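Local atomic coordinates of halogenase (Chondromyces crocatus, PDB entry 3E1T), a protein that probably catalyses the FAD-dependent halogenation step in the biosynthesis of chondrochloren. Residues 136-144 and 293-301; 352-363 and 462-473. One frame throughout, in Å; residues are numbered along the deposited sequence.

Interaction 1 (136-144 and 293-301); sequences DVLFEGERA and FWKNGMALV
Arg143 lies along the backbone of Asn296 and Gly297. Its CB is 4.0 Å from Asn296 O, and CG is closer, at 3.4 Å. CG stands anti to the backbone N (chi1 -167°), and the chain runs extended to NE. This lays one guanidinium face over Gly297, whose CA is 3.7 Å from Arg143 CZ. NE, NH1 and NH2 also lie near Gly297 CA or N. NH2 makes a salt bridge with Glu340 and a hydrogen bond to Arg162 O. Putting a leucine here would take the flat group off Gly297 CA and would probably leave Glu340 without its mate. Ala144 N donates a nearly straight hydrogen bond of 2.9 Å to Asn296 O. Met298 extends toward Val137, tip to tip, with its CE 3.8 Å from Val137 CG2. Its SD makes an oblique Met-aromatic contact, 4.1 Å from Phe139 CZ. Lys295 CD also meets the ring obliquely, 3.6 Å from Phe139 CE1. The contact joins the type I' hairpin of strands 133-140 and 143-150 to strand 298-300 and the loop leading into it. Strand 163-166 pairs with 298-300 at the edge of the five-stranded parallel sheet, and Glu340 begins helix 340-368.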
loop_
_atom_site.group_PDB
_atom_site.type_symbol
_atom_site.label_atom_id
_atom_site.label_comp_id
_atom_site.label_asym_id
_atom_site.label_seq_id
_atom_site.Cartn_x
_atom_site.Cartn_y
_atom_site.Cartn_z
ATOM N N ASP A 136 -6.432 10.929 -20.937
ATOM C CA ASP A 136 -7.613 10.106 -21.148
ATOM C C ASP A 136 -7.180 8.759 -21.656
ATOM O O ASP A 136 -6.178 8.659 -22.360
ATOM C CB ASP A 136 -8.528 10.743 -22.208
ATOM C CG ASP A 136 -8.981 12.134 -21.833
ATOM O OD1 ASP A 136 -9.864 12.252 -20.954
ATOM O OD2 ASP A 136 -8.461 13.107 -22.423
ATOM N N VAL A 137 -7.942 7.730 -21.301
ATOM C CA VAL A 137 -7.881 6.433 -21.970
ATOM C C VAL A 137 -8.953 6.423 -23.075
ATOM O O VAL A 137 -10.082 6.844 -22.844
ATOM C CB VAL A 137 -8.125 5.255 -20.987
ATOM C CG1 VAL A 137 -8.147 3.923 -21.726
ATOM C CG2 VAL A 137 -7.051 5.226 -19.878
ATOM N N LEU A 138 -8.599 5.915 -24.257
ATOM C CA LEU A 138 -9.500 5.940 -25.415
ATOM C C LEU A 138 -10.147 4.592 -25.652
ATOM O O LEU A 138 -9.496 3.558 -25.546
ATOM C CB LEU A 138 -8.762 6.407 -26.677
ATOM C CG LEU A 138 -7.976 7.717 -26.558
ATOM C CD1 LEU A 138 -7.135 7.981 -27.808
ATOM C CD2 LEU A 138 -8.886 8.894 -26.257
ATOM N N PHE A 139 -11.435 4.618 -25.991
ATOM C CA PHE A 139 -12.206 3.409 -26.214
ATOM C C PHE A 139 -12.763 3.294 -27.630
ATOM O O PHE A 139 -13.173 4.282 -28.249
ATOM C CB PHE A 139 -13.355 3.313 -25.204
ATOM C CG PHE A 139 -12.893 3.061 -23.790
ATOM C CD1 PHE A 139 -12.872 1.772 -23.273
ATOM C CD2 PHE A 139 -12.466 4.111 -22.991
ATOM C CE1 PHE A 139 -12.429 1.532 -21.976
ATOM C CE2 PHE A 139 -12.016 3.882 -21.686
ATOM C CZ PHE A 139 -11.998 2.591 -21.183
ATOM N N GLU A 140 -12.782 2.056 -28.109
ATOM C CA GLU A 140 -13.381 1.699 -29.377
ATOM C C GLU A 140 -13.823 0.246 -29.233
ATOM O O GLU A 140 -13.128 -0.559 -28.605
ATOM C CB GLU A 140 -12.352 1.876 -30.498
ATOM C CG GLU A 140 -12.747 1.335 -31.862
ATOM C CD GLU A 140 -13.924 2.055 -32.447
ATOM O OE1 GLU A 140 -13.815 3.276 -32.722
ATOM O OE2 GLU A 140 -14.964 1.393 -32.636
ATOM N N GLY A 141 -14.992 -0.070 -29.782
ATOM C CA GLY A 141 -15.543 -1.422 -29.721
ATOM C C GLY A 141 -15.752 -1.901 -28.299
ATOM O O GLY A 141 -15.648 -3.101 -28.022
ATOM N N GLU A 142 -16.050 -0.950 -27.409
ATOM C CA GLU A 142 -16.248 -1.189 -25.975
ATOM C C GLU A 142 -14.979 -1.712 -25.310
ATOM O O GLU A 142 -15.047 -2.390 -24.284
ATOM C CB GLU A 142 -17.397 -2.173 -25.731
ATOM C CG GLU A 142 -18.737 -1.782 -26.341
ATOM C CD GLU A 142 -19.744 -2.917 -26.263
ATOM O OE1 GLU A 142 -19.594 -3.778 -25.367
ATOM O OE2 GLU A 142 -20.675 -2.954 -27.100
ATOM N N ARG A 143 -13.830 -1.407 -25.910
ATOM C CA ARG A 143 -12.534 -1.856 -25.414
ATOM C C ARG A 143 -11.611 -0.652 -25.259
ATOM O O ARG A 143 -11.692 0.298 -26.048
ATOM C CB ARG A 143 -11.921 -2.875 -26.385
ATOM C CG ARG A 143 -10.730 -3.638 -25.814
ATOM C CD ARG A 143 -9.952 -4.442 -26.864
ATOM N NE ARG A 143 -8.720 -5.000 -26.297
ATOM C CZ ARG A 143 -8.664 -6.104 -25.547
ATOM N NH1 ARG A 143 -9.766 -6.793 -25.276
ATOM N NH2 ARG A 143 -7.497 -6.527 -25.073
ATOM N N ALA A 144 -10.753 -0.669 -24.237
ATOM C CA ALA A 144 -9.700 0.350 -24.130
ATOM C C ALA A 144 -8.721 0.089 -25.262
ATOM O O ALA A 144 -8.297 -1.049 -25.451
ATOM C CB ALA A 144 -8.998 0.278 -22.785
ATOM N N PHE A 293 -11.616 -4.146 -11.069
ATOM C CA PHE A 293 -10.180 -3.931 -11.342
ATOM C C PHE A 293 -9.810 -4.086 -12.823
ATOM O O PHE A 293 -8.668 -3.825 -13.206
ATOM C CB PHE A 293 -9.289 -4.868 -10.508
ATOM C CG PHE A 293 -9.412 -4.685 -9.008
ATOM C CD1 PHE A 293 -9.830 -3.475 -8.453
ATOM C CD2 PHE A 293 -9.059 -5.721 -8.148
ATOM C CE1 PHE A 293 -9.928 -3.314 -7.059
ATOM C CE2 PHE A 293 -9.166 -5.567 -6.761
ATOM C CZ PHE A 293 -9.592 -4.357 -6.224
ATOM N N TRP A 294 -10.770 -4.508 -13.649
ATOM C CA TRP A 294 -10.559 -4.569 -15.106
ATOM C C TRP A 294 -11.882 -4.445 -15.878
ATOM O O TRP A 294 -12.966 -4.655 -15.320
ATOM C CB TRP A 294 -9.846 -5.866 -15.490
ATOM C CG TRP A 294 -10.724 -7.063 -15.412
ATOM C CD1 TRP A 294 -11.142 -7.700 -14.280
ATOM C CD2 TRP A 294 -11.303 -7.776 -16.514
ATOM N NE1 TRP A 294 -11.942 -8.768 -14.609
ATOM C CE2 TRP A 294 -12.056 -8.839 -15.974
ATOM C CE3 TRP A 294 -11.244 -7.630 -17.906
ATOM C CZ2 TRP A 294 -12.760 -9.746 -16.777
ATOM C CZ3 TRP A 294 -11.940 -8.539 -18.705
ATOM C CH2 TRP A 294 -12.691 -9.575 -18.136
ATOM N N LYS A 295 -11.812 -4.101 -17.158
ATOM C CA LYS A 295 -13.047 -4.135 -17.961
ATOM C C LYS A 295 -12.913 -4.912 -19.274
ATOM O O LYS A 295 -13.367 -6.061 -19.366
ATOM C CB LYS A 295 -13.671 -2.737 -18.133
ATOM C CG LYS A 295 -12.801 -1.715 -18.827
ATOM C CD LYS A 295 -13.622 -0.518 -19.327
ATOM C CE LYS A 295 -14.969 -0.944 -19.928
ATOM N NZ LYS A 295 -15.586 0.095 -20.816
ATOM N N ASN A 296 -12.303 -4.300 -20.278
ATOM C CA ASN A 296 -11.997 -4.959 -21.546
ATOM C C ASN A 296 -10.852 -4.159 -22.111
ATOM O O ASN A 296 -11.039 -3.012 -22.527
ATOM C CB ASN A 296 -13.195 -4.955 -22.513
ATOM C CG ASN A 296 -13.953 -6.290 -22.537
ATOM O OD1 ASN A 296 -13.505 -7.306 -21.979
ATOM N ND2 ASN A 296 -15.104 -6.291 -23.195
ATOM N N GLY A 297 -9.659 -4.742 -22.050
ATOM C CA GLY A 297 -8.437 -4.071 -22.463
ATOM C C GLY A 297 -7.827 -3.120 -21.443
ATOM O O GLY A 297 -6.797 -2.517 -21.713
ATOM N N MET A 298 -8.457 -2.961 -20.280
ATOM C CA MET A 298 -7.918 -2.072 -19.246
ATOM C C MET A 298 -7.901 -2.766 -17.894
ATOM O O MET A 298 -8.747 -3.620 -17.623
ATOM C CB MET A 298 -8.708 -0.760 -19.170
ATOM C CG MET A 298 -8.066 0.347 -18.317
ATOM S SD MET A 298 -9.038 1.835 -18.464
ATOM C CE MET A 298 -8.395 2.920 -17.168
ATOM N N ALA A 299 -6.924 -2.408 -17.064
ATOM C CA ALA A 299 -6.832 -2.901 -15.683
ATOM C C ALA A 299 -6.317 -1.809 -14.749
ATOM O O ALA A 299 -5.698 -0.842 -15.202
ATOM C CB ALA A 299 -5.946 -4.100 -15.609
ATOM N N LEU A 300 -6.572 -1.966 -13.446
ATOM C CA LEU A 300 -6.051 -1.040 -12.436
ATOM C C LEU A 300 -5.113 -1.814 -11.521
ATOM O O LEU A 300 -5.419 -2.934 -11.084
ATOM C CB LEU A 300 -7.178 -0.393 -11.610
ATOM C CG LEU A 300 -8.428 0.173 -12.295
ATOM C CD1 LEU A 300 -9.577 0.414 -11.291
ATOM C CD2 LEU A 300 -8.101 1.455 -13.064
ATOM N N VAL A 301 -3.960 -1.228 -11.244
ATOM C CA VAL A 301 -3.015 -1.861 -10.309
ATOM C C VAL A 301 -2.604 -0.859 -9.251
ATOM O O VAL A 301 -2.628 0.357 -9.491
ATOM C CB VAL A 301 -1.745 -2.466 -11.011
ATOM C CG1 VAL A 301 -2.109 -3.532 -12.032
ATOM C CG2 VAL A 301 -0.935 -1.411 -11.647
#

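Interaction 2 (352-363 and 462-473)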
loop_
_atom_site.group_PDB
_atom_site.type_symbol
_atom_site.label_atom_id
_atom_site.label_comp_id
_atom_site.label_asym_id
_atom_site.label_seq_id
_atom_site.Cartn_x
_atom_site.Cartn_y
_atom_site.Cartn_z
ATOM N N ARG A 352 -7.999 -9.222 -4.789
ATOM C CA ARG A 352 -9.013 -9.002 -3.759
ATOM C C ARG A 352 -8.745 -9.894 -2.533
ATOM O O ARG A 352 -9.018 -9.497 -1.400
ATOM C CB ARG A 352 -10.418 -9.282 -4.306
ATOM C CG ARG A 352 -10.953 -8.201 -5.229
ATOM C CD ARG A 352 -12.433 -8.383 -5.624
ATOM N NE ARG A 352 -12.818 -7.286 -6.510
ATOM C CZ ARG A 352 -13.124 -6.053 -6.109
ATOM N NH1 ARG A 352 -13.162 -5.751 -4.814
ATOM N NH2 ARG A 352 -13.417 -5.116 -7.006
ATOM N N ARG A 353 -8.209 -11.090 -2.769
ATOM C CA ARG A 353 -7.870 -12.004 -1.680
ATOM C C ARG A 353 -6.774 -11.422 -0.798
ATOM O O ARG A 353 -6.905 -11.439 0.427
ATOM C CB ARG A 353 -7.468 -13.382 -2.203
ATOM C CG ARG A 353 -8.653 -14.199 -2.610
ATOM C CD ARG A 353 -8.293 -15.386 -3.494
ATOM N NE ARG A 353 -7.765 -16.525 -2.746
ATOM C CZ ARG A 353 -8.496 -17.368 -2.016
ATOM N NH1 ARG A 353 -9.806 -17.203 -1.888
ATOM N NH2 ARG A 353 -7.912 -18.379 -1.392
ATOM N N GLU A 354 -5.714 -10.895 -1.417
ATOM C CA GLU A 354 -4.601 -10.333 -0.664
ATOM C C GLU A 354 -4.977 -8.997 0.008
ATOM O O GLU A 354 -4.604 -8.753 1.161
ATOM C CB GLU A 354 -3.358 -10.184 -1.551
ATOM C CG GLU A 354 -2.090 -9.711 -0.818
ATOM C CD GLU A 354 -1.435 -10.781 0.099
ATOM O OE1 GLU A 354 -1.915 -11.940 0.193
ATOM O OE2 GLU A 354 -0.417 -10.441 0.728
ATOM N N TYR A 355 -5.702 -8.148 -0.721
ATOM C CA TYR A 355 -6.242 -6.896 -0.178
ATOM C C TYR A 355 -7.184 -7.170 1.007
ATOM O O TYR A 355 -7.097 -6.490 2.039
ATOM C CB TYR A 355 -6.965 -6.097 -1.275
ATOM C CG TYR A 355 -7.875 -4.991 -0.783
ATOM C CD1 TYR A 355 -7.371 -3.720 -0.475
ATOM C CD2 TYR A 355 -9.251 -5.206 -0.651
ATOM C CE1 TYR A 355 -8.228 -2.694 -0.027
ATOM C CE2 TYR A 355 -10.107 -4.191 -0.199
ATOM C CZ TYR A 355 -9.586 -2.954 0.110
ATOM O OH TYR A 355 -10.436 -1.972 0.533
ATOM N N GLY A 356 -8.069 -8.153 0.835
ATOM C CA GLY A 356 -9.014 -8.601 1.866
ATOM C C GLY A 356 -8.361 -9.144 3.128
ATOM O O GLY A 356 -8.812 -8.863 4.251
ATOM N N ASN A 357 -7.309 -9.931 2.944
ATOM C CA ASN A 357 -6.506 -10.447 4.051
ATOM C C ASN A 357 -5.935 -9.329 4.926
ATOM O O ASN A 357 -6.004 -9.396 6.152
ATOM C CB ASN A 357 -5.373 -11.329 3.524
ATOM C CG ASN A 357 -5.846 -12.735 3.152
ATOM O OD1 ASN A 357 -6.991 -13.081 3.361
ATOM N ND2 ASN A 357 -4.954 -13.536 2.589
ATOM N N PHE A 358 -5.369 -8.310 4.295
ATOM C CA PHE A 358 -4.854 -7.159 5.031
ATOM C C PHE A 358 -5.966 -6.314 5.645
ATOM O O PHE A 358 -5.838 -5.860 6.790
ATOM C CB PHE A 358 -3.948 -6.302 4.152
ATOM C CG PHE A 358 -2.525 -6.772 4.114
ATOM C CD1 PHE A 358 -1.633 -6.403 5.135
ATOM C CD2 PHE A 358 -2.070 -7.582 3.083
ATOM C CE1 PHE A 358 -0.313 -6.833 5.127
ATOM C CE2 PHE A 358 -0.741 -8.019 3.063
ATOM C CZ PHE A 358 0.146 -7.630 4.080
ATOM N N TYR A 359 -7.038 -6.079 4.887
ATOM C CA TYR A 359 -8.172 -5.309 5.381
ATOM C C TYR A 359 -8.712 -5.917 6.675
ATOM O O TYR A 359 -8.854 -5.232 7.683
ATOM C CB TYR A 359 -9.305 -5.208 4.335
ATOM C CG TYR A 359 -10.333 -4.119 4.681
ATOM C CD1 TYR A 359 -10.240 -2.854 4.116
ATOM C CD2 TYR A 359 -11.366 -4.352 5.600
ATOM C CE1 TYR A 359 -11.149 -1.853 4.430
ATOM C CE2 TYR A 359 -12.291 -3.349 5.920
ATOM C CZ TYR A 359 -12.169 -2.100 5.331
ATOM O OH TYR A 359 -13.056 -1.085 5.619
ATOM N N GLN A 360 -9.003 -7.208 6.617
ATOM C CA GLN A 360 -9.569 -7.945 7.727
ATOM C C GLN A 360 -8.666 -7.904 8.935
ATOM O O GLN A 360 -9.128 -7.649 10.045
ATOM C CB GLN A 360 -9.822 -9.395 7.318
ATOM C CG GLN A 360 -11.041 -9.538 6.464
ATOM C CD GLN A 360 -12.293 -9.342 7.270
ATOM O OE1 GLN A 360 -12.708 -10.242 8.003
ATOM N NE2 GLN A 360 -12.903 -8.172 7.156
ATOM N N PHE A 361 -7.379 -8.148 8.718
ATOM C CA PHE A 361 -6.438 -8.172 9.819
ATOM C C PHE A 361 -6.242 -6.796 10.445
ATOM O O PHE A 361 -6.059 -6.695 11.666
ATOM C CB PHE A 361 -5.102 -8.745 9.373
ATOM C CG PHE A 361 -4.051 -8.711 10.443
ATOM C CD1 PHE A 361 -4.150 -9.545 11.559
ATOM C CD2 PHE A 361 -2.986 -7.839 10.353
ATOM C CE1 PHE A 361 -3.189 -9.502 12.562
ATOM C CE2 PHE A 361 -2.022 -7.790 11.349
ATOM C CZ PHE A 361 -2.122 -8.630 12.453
ATOM N N LEU A 362 -6.253 -5.742 9.621
ATOM C CA LEU A 362 -6.032 -4.391 10.137
ATOM C C LEU A 362 -7.209 -3.871 10.956
ATOM O O LEU A 362 -6.990 -3.117 11.897
ATOM C CB LEU A 362 -5.668 -3.396 9.034
ATOM C CG LEU A 362 -4.335 -3.548 8.272
ATOM C CD1 LEU A 362 -4.007 -2.218 7.605
ATOM C CD2 LEU A 362 -3.166 -3.999 9.111
ATOM N N VAL A 363 -8.441 -4.225 10.569
ATOM C CA VAL A 363 -9.643 -3.912 11.365
ATOM C C VAL A 363 -9.451 -4.537 12.761
ATOM O O VAL A 363 -9.557 -3.839 13.772
ATOM C CB VAL A 363 -10.988 -4.403 10.699
ATOM C CG1 VAL A 363 -12.204 -4.248 11.674
ATOM C CG2 VAL A 363 -11.292 -3.650 9.397
ATOM N N MET A 462 -15.164 -7.146 6.049
ATOM C CA MET A 462 -14.988 -5.882 5.327
ATOM C C MET A 462 -15.698 -4.702 6.019
ATOM O O MET A 462 -16.276 -3.838 5.350
ATOM C CB MET A 462 -15.455 -6.011 3.868
ATOM C CG MET A 462 -14.675 -7.002 2.978
ATOM S SD MET A 462 -12.869 -6.984 3.100
ATOM C CE MET A 462 -12.513 -5.358 2.401
ATOM N N GLN A 463 -15.633 -4.651 7.351
ATOM C CA GLN A 463 -16.291 -3.585 8.102
ATOM C C GLN A 463 -15.947 -2.201 7.569
ATOM O O GLN A 463 -14.772 -1.853 7.430
ATOM C CB GLN A 463 -15.937 -3.648 9.592
ATOM C CG GLN A 463 -16.799 -2.725 10.457
ATOM C CD GLN A 463 -16.475 -2.838 11.922
ATOM O OE1 GLN A 463 -16.467 -3.931 12.477
ATOM N NE2 GLN A 463 -16.179 -1.712 12.549
ATOM N N GLY A 464 -16.983 -1.419 7.285
ATOM C CA GLY A 464 -16.814 -0.054 6.787
ATOM C C GLY A 464 -17.132 0.089 5.306
ATOM O O GLY A 464 -17.089 1.199 4.767
ATOM N N PHE A 465 -17.467 -1.033 4.663
ATOM C CA PHE A 465 -17.820 -1.042 3.236
ATOM C C PHE A 465 -19.290 -1.315 2.932
ATOM O O PHE A 465 -19.960 -2.094 3.621
ATOM C CB PHE A 465 -16.979 -2.059 2.456
ATOM C CG PHE A 465 -15.699 -1.502 1.931
ATOM C CD1 PHE A 465 -15.707 -0.496 0.970
ATOM C CD2 PHE A 465 -14.484 -1.980 2.394
ATOM C CE1 PHE A 465 -14.515 0.032 0.482
ATOM C CE2 PHE A 465 -13.287 -1.470 1.900
ATOM C CZ PHE A 465 -13.301 -0.453 0.956
ATOM N N THR A 466 -19.745 -0.671 1.860
ATOM C CA THR A 466 -21.048 -0.880 1.242
ATOM C C THR A 466 -21.231 -2.367 0.842
ATOM O O THR A 466 -20.276 -3.135 0.892
ATOM C CB THR A 466 -21.155 0.046 0.023
ATOM O OG1 THR A 466 -22.519 0.161 -0.388
ATOM C CG2 THR A 466 -20.315 -0.485 -1.133
ATOM N N ARG A 467 -22.440 -2.772 0.447
ATOM C CA ARG A 467 -22.705 -4.195 0.133
ATOM C C ARG A 467 -21.969 -4.718 -1.102
ATOM O O ARG A 467 -21.599 -5.908 -1.154
ATOM C CB ARG A 467 -24.203 -4.471 -0.055
ATOM C CG ARG A 467 -24.773 -3.937 -1.379
ATOM C CD ARG A 467 -25.531 -5.023 -2.152
ATOM N NE ARG A 467 -25.761 -4.637 -3.548
ATOM C CZ ARG A 467 -25.093 -5.128 -4.595
ATOM N NH1 ARG A 467 -24.140 -6.043 -4.428
ATOM N NH2 ARG A 467 -25.384 -4.707 -5.821
ATOM N N GLU A 468 -21.809 -3.842 -2.098
ATOM C CA GLU A 468 -21.194 -4.209 -3.377
ATOM C C GLU A 468 -19.739 -4.641 -3.201
ATOM O O GLU A 468 -19.356 -5.703 -3.676
ATOM C CB GLU A 468 -21.313 -3.076 -4.409
ATOM C CG GLU A 468 -20.867 -3.485 -5.828
ATOM C CD GLU A 468 -21.224 -2.457 -6.912
ATOM O OE1 GLU A 468 -21.513 -1.286 -6.574
ATOM O OE2 GLU A 468 -21.217 -2.831 -8.112
ATOM N N ILE A 469 -18.939 -3.834 -2.504
ATOM C CA ILE A 469 -17.566 -4.233 -2.187
ATOM C C ILE A 469 -17.545 -5.508 -1.323
ATOM O O ILE A 469 -16.777 -6.433 -1.588
ATOM C CB ILE A 469 -16.777 -3.091 -1.520
ATOM C CG1 ILE A 469 -16.676 -1.883 -2.467
ATOM C CG2 ILE A 469 -15.400 -3.582 -1.042
ATOM C CD1 ILE A 469 -15.858 -2.126 -3.757
ATOM N N THR A 470 -18.410 -5.569 -0.308
ATOM C CA THR A 470 -18.442 -6.724 0.596
ATOM C C THR A 470 -18.707 -8.025 -0.163
ATOM O O THR A 470 -18.054 -9.042 0.087
ATOM C CB THR A 470 -19.479 -6.536 1.743
ATOM O OG1 THR A 470 -19.324 -5.234 2.332
ATOM C CG2 THR A 470 -19.275 -7.584 2.820
ATOM N N GLU A 471 -19.659 -7.986 -1.090
ATOM C CA GLU A 471 -20.015 -9.165 -1.876
ATOM C C GLU A 471 -18.893 -9.623 -2.795
ATOM O O GLU A 471 -18.562 -10.810 -2.822
ATOM C CB GLU A 471 -21.316 -8.945 -2.658
ATOM C CG GLU A 471 -22.566 -9.227 -1.825
ATOM C CD GLU A 471 -22.578 -10.633 -1.206
ATOM O OE1 GLU A 471 -22.800 -10.739 0.023
ATOM O OE2 GLU A 471 -22.356 -11.625 -1.945
ATOM N N LEU A 472 -18.294 -8.675 -3.519
ATOM C CA LEU A 472 -17.103 -8.953 -4.337
ATOM C C LEU A 472 -15.983 -9.566 -3.522
ATOM O O LEU A 472 -15.342 -10.518 -3.958
ATOM C CB LEU A 472 -16.596 -7.677 -5.013
ATOM C CG LEU A 472 -17.559 -7.105 -6.057
ATOM C CD1 LEU A 472 -17.229 -5.650 -6.358
ATOM C CD2 LEU A 472 -17.555 -7.958 -7.316
ATOM N N GLN A 473 -15.749 -9.018 -2.332
ATOM C CA GLN A 473 -14.698 -9.538 -1.464
ATOM C C GLN A 473 -15.056 -10.930 -0.950
ATOM O O GLN A 473 -14.189 -11.785 -0.852
ATOM C CB GLN A 473 -14.417 -8.587 -0.295
ATOM C CG GLN A 473 -13.705 -7.280 -0.701
ATOM C CD GLN A 473 -12.356 -7.528 -1.324
ATOM O OE1 GLN A 473 -12.140 -7.204 -2.491
ATOM N NE2 GLN A 473 -11.431 -8.112 -0.552
#
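Tyr359 and Met462 meet at the tight centre of this contact. Met462 CE sits over one face of the Tyr359 ring, off centre toward CG, at 3.4 Å from that atom. This is a CH-pi contact, and the sulfur adds an oblique Met-aromatic one. The Met462 chain is bent at chi2 (-44°) and again at chi3, which turns the methyl back toward helix 352-363 although CB points away from it. At the far end of the ring, Tyr359 OH donates a 2.6 Å hydrogen bond to Gln463 O, which lies at the ring edge. The hydroxyl is also bonded to Ser184, so two partners fix it. Phe465 CE2 packs obliquely on Tyr359 CE1 at 3.3 Å, and the hydroxyl of Tyr355 comes to the edge of the Phe465 ring.

A pair of hydrogen bonds holds the other end. Gln473 NE2 donates to Arg352 O at 2.9 Å. Gly356 N reaches that oxygen from the opposite face of its plane. Arg352 NH1 returns a bond of 2.9 Å to Gln473 OE1, in the guanidinium plane. Leu472 CD1 lies over one face of this guanidinium. Arg352 NE and NH2 go to Glu348 and Asn290.

The looser side is at Val363, where CG1 comes only to 4.3 Å from CB of the partly exposed Gln463. The Gln463 amide bonds instead to Lys381 and Ile383.

Segments 352-363 and 467-473 cross at -112°, axes 11.0 Å apart at closest. The type II turn 462-465 packs beside the long helix 340-368 of this flavoprotein halogenase and leads into helix 467-477.

Overall arrangement
Helix 340-368 ties the two contacts together. It carries the first segment of interaction 2, and its first residue pairs with the arginine of interaction 1. The two also touch directly, where Phe293 CE2 packs 3.5 Å from Arg352 CG and the arginine makes a cation-pi contact with that ring. Their centres are about 24 Å apart. Interaction 1 lies farther out, about 23 Å from the chain centre. It joins a hairpin to a sheet edge through one backbone hydrogen bond, a guanidinium laid on a glycine, and packing round Met298. Interaction 2 lies about 14 Å from it, with more of its residues buried. It joins a long helix to a turn and the helix that follows, through aromatic and methionine packing and three side-chain hydrogen bonds.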